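Local coordinates for protein secondary thiamine-phosphate synthase enzyme (Thermus thermophilus, PDB 2CU5) that is of unestablished function but belongs to the UPF0047 (YjbQ) family and may have thiamine-phosphate synthase activity, at residues A[5-10]-A[124-129]. Sequence-based numbering, arbitrary orientation.
Sequences VRLEVP and VWVRLL
Val-5 and Leu-7 pair with Val-126 and Val-124 as the hydrogen-bonded sites of an antiparallel beta ladder, joining strand 5-11, outermost in its sheet within this chain, to the C-terminal strand 120-128. Each pair exchanges two backbone bonds, among them Val-126 N to Val-5 O at 2.8 Å and Leu-7 N to Val-124 O at 2.9 Å. The side chain of Leu-7 runs along the aliphatic face made with Val-5, Val-124 and Val-126. Leu-7 CB lies 3.5 Å from Val-124 O, the oxygen bonded to its own backbone N, and 4.2 Å from Val-124 CB. With CG beside the backbone N (chi1 -57°), the chain leans toward Val-126, bringing Leu-7 CG to 3.9 Å from Val-126 CG2 and Leu-7 CD1 to 3.6 Å from that same methyl. Val-9 CG2 adds a looser touch on Val-124 CG2, and both valines also pack on Leu-113 of strand 110-115, in the second sheet. The other face carries the non-hydrogen-bonded pair Arg-6 and Trp-125, which lie side by side, guanidinium and indole planes 74° apart. Glu-123 OE1 joins them, accepting a hydrogen bond from Trp-125 NE1 and forming a salt bridge with Arg-6 NH1. Between the two side chains themselves, Arg-6 CD comes within 3.8 Å of Trp-125 NE1.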
ATOM      1  N   VAL A   5     -13.460 -13.874   9.554  1.00 23.11           N
ATOM      2  CA  VAL A   5     -13.990 -13.250  10.758  1.00 23.57           C
ATOM      3  C   VAL A   5     -14.274 -11.780  10.511  1.00 24.45           C
ATOM      4  O   VAL A   5     -13.465 -11.081   9.899  1.00 24.16           O
ATOM      5  CB  VAL A   5     -13.005 -13.366  11.936  1.00 23.36           C
ATOM      6  CG1 VAL A   5     -13.586 -12.684  13.169  1.00 26.05           C
ATOM      7  CG2 VAL A   5     -12.711 -14.827  12.221  1.00 26.38           C
ATOM      8  N   ARG A   6     -15.426 -11.318  10.985  1.00 23.04           N
ATOM      9  CA  ARG A   6     -15.810  -9.925  10.820  1.00 23.50           C
ATOM     10  C   ARG A   6     -15.735  -9.162  12.136  1.00 23.72           C
ATOM     11  O   ARG A   6     -16.543  -9.375  13.043  1.00 24.04           O
ATOM     12  CB  ARG A   6     -17.225  -9.834  10.241  1.00 23.84           C
ATOM     13  CG  ARG A   6     -17.813  -8.430  10.228  1.00 27.09           C
ATOM     14  CD  ARG A   6     -18.626  -8.206   8.969  1.00 31.18           C
ATOM     15  NE  ARG A   6     -19.570  -9.290   8.726  1.00 34.53           N
ATOM     16  CZ  ARG A   6     -20.115  -9.559   7.543  1.00 33.84           C
ATOM     17  NH1 ARG A   6     -19.815  -8.826   6.478  1.00 34.72           N
ATOM     18  NH2 ARG A   6     -20.958 -10.570   7.424  1.00 35.99           N
ATOM     19  N   LEU A   7     -14.744  -8.285  12.242  1.00 21.09           N
ATOM     20  CA  LEU A   7     -14.579  -7.470  13.430  1.00 20.83           C
ATOM     21  C   LEU A   7     -15.312  -6.166  13.140  1.00 19.42           C
ATOM     22  O   LEU A   7     -15.377  -5.732  11.992  1.00 17.52           O
ATOM     23  CB  LEU A   7     -13.093  -7.178  13.685  1.00 21.58           C
ATOM     24  CG  LEU A   7     -12.158  -8.381  13.846  1.00 24.39           C
ATOM     25  CD1 LEU A   7     -10.723  -7.900  14.003  1.00 26.17           C
ATOM     26  CD2 LEU A   7     -12.578  -9.201  15.047  1.00 25.01           C
ATOM     27  N   GLU A   8     -15.883  -5.561  14.173  1.00 20.73           N
ATOM     28  CA  GLU A   8     -16.592  -4.295  14.014  1.00 20.32           C
ATOM     29  C   GLU A   8     -15.894  -3.347  14.981  1.00 19.76           C
ATOM     30  O   GLU A   8     -15.873  -3.573  16.187  1.00 19.22           O
ATOM     31  CB  GLU A   8     -18.079  -4.492  14.332  1.00 22.97           C
ATOM     32  CG  GLU A   8     -18.619  -5.773  13.690  1.00 27.05           C
ATOM     33  CD  GLU A   8     -20.124  -5.797  13.509  1.00 30.94           C
ATOM     34  OE1 GLU A   8     -20.854  -5.448  14.461  1.00 31.32           O
ATOM     35  OE2 GLU A   8     -20.578  -6.184  12.408  1.00 31.75           O
ATOM     36  N   VAL A   9     -15.309  -2.289  14.430  1.00 19.46           N
ATOM     37  CA  VAL A   9     -14.525  -1.343  15.212  1.00 19.33           C
ATOM     38  C   VAL A   9     -15.062   0.079  15.305  1.00 19.14           C
ATOM     39  O   VAL A   9     -15.212   0.755  14.292  1.00 20.67           O
ATOM     40  CB  VAL A   9     -13.087  -1.268  14.632  1.00 18.77           C
ATOM     41  CG1 VAL A   9     -12.184  -0.479  15.552  1.00 17.75           C
ATOM     42  CG2 VAL A   9     -12.540  -2.674  14.417  1.00 18.92           C
ATOM     43  N   PRO A  10     -15.367   0.550  16.526  1.00 20.37           N
ATOM     44  CA  PRO A  10     -15.874   1.921  16.655  1.00 19.05           C
ATOM     45  C   PRO A  10     -14.722   2.886  16.357  1.00 19.81           C
ATOM     46  O   PRO A  10     -13.588   2.655  16.784  1.00 19.10           O
ATOM     47  CB  PRO A  10     -16.316   1.992  18.116  1.00 18.80           C
ATOM     48  CG  PRO A  10     -16.683   0.564  18.431  1.00 20.36           C
ATOM     49  CD  PRO A  10     -15.556  -0.197  17.782  1.00 18.67           C
ATOM     50  N   VAL A 124     -13.722  -4.876   9.745  1.00 18.06           N
ATOM     51  CA  VAL A 124     -12.375  -5.295   9.417  1.00 17.03           C
ATOM     52  C   VAL A 124     -12.475  -6.807   9.273  1.00 17.89           C
ATOM     53  O   VAL A 124     -12.865  -7.498  10.215  1.00 19.09           O
ATOM     54  CB  VAL A 124     -11.368  -4.954  10.531  1.00 16.60           C
ATOM     55  CG1 VAL A 124     -10.008  -5.539  10.182  1.00 17.23           C
ATOM     56  CG2 VAL A 124     -11.259  -3.437  10.699  1.00 17.07           C
ATOM     57  N   TRP A 125     -12.158  -7.314   8.090  1.00 17.09           N
ATOM     58  CA  TRP A 125     -12.221  -8.750   7.849  1.00 17.45           C
ATOM     59  C   TRP A 125     -10.877  -9.399   8.136  1.00 18.62           C
ATOM     60  O   TRP A 125      -9.828  -8.848   7.804  1.00 18.08           O
ATOM     61  CB  TRP A 125     -12.637  -9.031   6.408  1.00 14.76           C
ATOM     62  CG  TRP A 125     -13.975  -8.457   6.050  1.00 16.42           C
ATOM     63  CD1 TRP A 125     -14.947  -8.031   6.914  1.00 16.65           C
ATOM     64  CD2 TRP A 125     -14.504  -8.278   4.731  1.00 15.43           C
ATOM     65  NE1 TRP A 125     -16.048  -7.600   6.212  1.00 16.63           N
ATOM     66  CE2 TRP A 125     -15.804  -7.742   4.870  1.00 16.79           C
ATOM     67  CE3 TRP A 125     -14.005  -8.521   3.442  1.00 17.52           C
ATOM     68  CZ2 TRP A 125     -16.616  -7.443   3.769  1.00 16.28           C
ATOM     69  CZ3 TRP A 125     -14.810  -8.224   2.347  1.00 16.66           C
ATOM     70  CH2 TRP A 125     -16.104  -7.690   2.520  1.00 18.10           C
ATOM     71  N   VAL A 126     -10.914 -10.573   8.758  1.00 17.92           N
ATOM     72  CA  VAL A 126      -9.697 -11.284   9.108  1.00 16.66           C
ATOM     73  C   VAL A 126      -9.730 -12.681   8.503  1.00 18.48           C
ATOM     74  O   VAL A 126     -10.671 -13.439   8.722  1.00 17.47           O
ATOM     75  CB  VAL A 126      -9.551 -11.410  10.638  1.00 17.75           C
ATOM     76  CG1 VAL A 126      -8.208 -12.031  10.980  1.00 17.97           C
ATOM     77  CG2 VAL A 126      -9.702 -10.042  11.295  1.00 17.74           C
ATOM     78  N   ARG A 127      -8.695 -13.002   7.738  1.00 17.74           N
ATOM     79  CA  ARG A 127      -8.578 -14.297   7.090  1.00 20.66           C
ATOM     80  C   ARG A 127      -7.232 -14.924   7.414  1.00 20.15           C
ATOM     81  O   ARG A 127      -6.188 -14.299   7.236  1.00 18.50           O
ATOM     82  CB  ARG A 127      -8.710 -14.133   5.578  1.00 21.48           C
ATOM     83  CG  ARG A 127      -8.296 -15.350   4.771  1.00 27.22           C
ATOM     84  CD  ARG A 127      -9.248 -16.514   4.958  1.00 29.36           C
ATOM     85  NE  ARG A 127      -9.422 -17.223   3.696  1.00 32.16           N
ATOM     86  CZ  ARG A 127      -8.477 -17.941   3.099  1.00 31.25           C
ATOM     87  NH1 ARG A 127      -7.279 -18.066   3.651  1.00 31.90           N
ATOM     88  NH2 ARG A 127      -8.728 -18.513   1.932  1.00 32.26           N
ATOM     89  N   LEU A 128      -7.261 -16.162   7.896  1.00 21.77           N
ATOM     90  CA  LEU A 128      -6.032 -16.872   8.225  1.00 21.53           C
ATOM     91  C   LEU A 128      -5.604 -17.681   7.005  1.00 21.86           C
ATOM     92  O   LEU A 128      -6.422 -18.364   6.393  1.00 19.47           O
ATOM     93  CB  LEU A 128      -6.265 -17.825   9.404  1.00 23.77           C
ATOM     94  CG  LEU A 128      -7.052 -17.277  10.602  1.00 25.96           C
ATOM     95  CD1 LEU A 128      -7.267 -18.380  11.630  1.00 26.97           C
ATOM     96  CD2 LEU A 128      -6.306 -16.111  11.220  1.00 28.96           C
ATOM     97  N   LEU A 129      -4.329 -17.586   6.643  1.00 22.70           N
ATOM     98  CA  LEU A 129      -3.803 -18.344   5.514  1.00 25.55           C
ATOM     99  C   LEU A 129      -3.128 -19.596   6.065  1.00 27.97           C
ATOM    100  O   LEU A 129      -2.678 -19.557   7.232  1.00 30.62           O
ATOM    101  CB  LEU A 129      -2.764 -17.533   4.731  1.00 22.29           C
ATOM    102  CG  LEU A 129      -3.226 -16.366   3.855  1.00 23.45           C
ATOM    103  CD1 LEU A 129      -3.779 -15.242   4.721  1.00 21.79           C
ATOM    104  CD2 LEU A 129      -2.050 -15.879   3.025  1.00 22.18           C
ATOM    105  OXT LEU A 129      -3.032 -20.586   5.316  1.00 30.93           O
TER